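Local coordinates for protein putative sortase (Streptococcus pneumoniae, PDB 2W1K) that probably acts as a class C sortase, a transpeptidase that links pilin subunits during the building of the pneumococcal pilus fibre, at residues Asn39-Pro44 with Ala92-Thr97. Numbering follows the deposited sequence.
Sequences NRIVDP and AHVDGT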
# COMPACT_ATOMS: atom_id res chain seq x y z
N ASN A 39 5.38 -10.59 -15.54
CA ASN A 39 4.03 -11.18 -15.77
C ASN A 39 3.15 -11.66 -14.59
O ASN A 39 2.19 -10.98 -14.17
CB ASN A 39 4.00 -12.17 -16.95
CG ASN A 39 3.14 -11.64 -18.10
OD1 ASN A 39 1.95 -11.32 -17.90
ND2 ASN A 39 3.75 -11.50 -19.29
N ARG A 40 3.48 -12.84 -14.07
CA ARG A 40 2.80 -13.37 -12.89
C ARG A 40 3.06 -12.51 -11.61
O ARG A 40 4.20 -12.21 -11.17
CB ARG A 40 3.11 -14.87 -12.70
CG ARG A 40 2.31 -15.79 -13.66
CD ARG A 40 2.38 -17.28 -13.26
NE ARG A 40 1.60 -17.49 -12.04
CZ ARG A 40 2.11 -17.71 -10.83
NH1 ARG A 40 1.28 -17.86 -9.80
NH2 ARG A 40 3.43 -17.79 -10.64
N ILE A 41 1.94 -12.04 -11.08
CA ILE A 41 1.91 -11.47 -9.78
C ILE A 41 1.91 -12.71 -8.87
O ILE A 41 1.29 -13.64 -9.21
CB ILE A 41 0.63 -10.64 -9.67
CG1 ILE A 41 0.83 -9.37 -10.50
CG2 ILE A 41 0.26 -10.41 -8.20
CD1 ILE A 41 -0.37 -8.77 -11.04
N VAL A 42 2.61 -12.74 -7.75
CA VAL A 42 2.58 -13.95 -6.90
C VAL A 42 1.56 -13.71 -5.79
O VAL A 42 1.41 -12.57 -5.33
CB VAL A 42 4.02 -14.27 -6.36
CG1 VAL A 42 4.01 -15.16 -5.17
CG2 VAL A 42 4.87 -14.86 -7.49
N ASP A 43 0.83 -14.75 -5.36
CA ASP A 43 0.04 -14.59 -4.15
C ASP A 43 0.87 -14.20 -2.94
O ASP A 43 1.78 -14.91 -2.60
CB ASP A 43 -0.76 -15.82 -3.77
CG ASP A 43 -1.73 -15.50 -2.62
OD1 ASP A 43 -2.57 -14.59 -2.82
OD2 ASP A 43 -1.65 -16.12 -1.56
N PRO A 44 0.54 -13.06 -2.30
CA PRO A 44 1.27 -12.56 -1.13
C PRO A 44 1.12 -13.43 0.12
O PRO A 44 1.93 -13.34 1.02
CB PRO A 44 0.65 -11.18 -0.90
CG PRO A 44 -0.69 -11.29 -1.52
CD PRO A 44 -0.53 -12.13 -2.72
N ALA A 92 2.61 -4.55 3.04
CA ALA A 92 3.71 -4.79 2.04
C ALA A 92 3.17 -4.64 0.64
O ALA A 92 2.17 -5.27 0.30
CB ALA A 92 4.32 -6.15 2.18
N HIS A 93 3.86 -3.82 -0.19
CA HIS A 93 3.46 -3.69 -1.57
C HIS A 93 3.70 -5.03 -2.27
O HIS A 93 4.69 -5.74 -1.97
CB HIS A 93 4.25 -2.56 -2.23
CG HIS A 93 4.13 -2.55 -3.70
ND1 HIS A 93 4.99 -3.26 -4.52
CD2 HIS A 93 3.21 -1.96 -4.53
CE1 HIS A 93 4.61 -3.12 -5.77
NE2 HIS A 93 3.54 -2.35 -5.81
N VAL A 94 2.77 -5.42 -3.15
CA VAL A 94 2.82 -6.67 -3.95
C VAL A 94 3.61 -6.50 -5.25
O VAL A 94 3.21 -5.79 -6.17
CB VAL A 94 1.39 -7.20 -4.19
CG1 VAL A 94 1.39 -8.50 -5.07
CG2 VAL A 94 0.78 -7.56 -2.73
N ASP A 95 4.79 -7.10 -5.29
CA ASP A 95 5.64 -7.06 -6.47
C ASP A 95 4.86 -7.48 -7.71
O ASP A 95 4.12 -8.51 -7.69
CB ASP A 95 6.83 -7.98 -6.26
CG ASP A 95 7.85 -7.90 -7.44
OD1 ASP A 95 8.38 -6.82 -7.78
OD2 ASP A 95 8.12 -8.92 -8.09
N GLY A 96 5.04 -6.73 -8.79
CA GLY A 96 4.51 -7.06 -10.07
C GLY A 96 3.25 -6.16 -10.22
O GLY A 96 2.57 -6.18 -11.26
N THR A 97 2.90 -5.42 -9.19
CA THR A 97 1.88 -4.32 -9.35
C THR A 97 2.63 -2.98 -9.20
O THR A 97 3.65 -2.88 -8.50
CB THR A 97 0.71 -4.40 -8.36
OG1 THR A 97 1.17 -4.04 -7.04
CG2 THR A 97 0.12 -5.88 -8.41
O HOH W 1 3.50 -7.87 -13.58
O HOH W 2 4.22 -10.84 -6.49
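Ile41 makes the largest share of the contact, with Val94 its main counterpart, its branches spreading over the turn formed by Val94 to Thr97. From CB, the CG1 methylene passes over the Gly96 carbonyl, with Ile41 CG1 3.7 Å from Gly96 O, and the chain ends with CD1 3.9 Å from Thr97 CG2. The other branch, CG2, is anti to the backbone N and meets Val94 CG1 at 3.8 Å, the two side chains crossing at about a right angle. Val94 CG2 rests on the Pro44 ring, 4.1 Å from Pro44 CB. One water links the backbones, accepting from Val42 N at 2.8 Å and donating to Asp95 O at 2.6 Å; a second spans Gly96 O and, weakly, Asn39 O. Val94 O receives both Thr97 N and Thr97 OG1, two bonds that hold the turn closed. The hydroxyl of Tyr31, on helix 18-34, is hydrogen-bonded to Asp95 OD1 and Gly96 N. Segment 39-44 carries Asp43-Pro44, followed by Phe45, a sequence consistent with the lid of class C pilin sortases; Asp43 is salt-bridged to Arg184, and Ile41 and Pro44 seat the segment on the type II beta turn following strand 91-93 of the sortase beta-barrel.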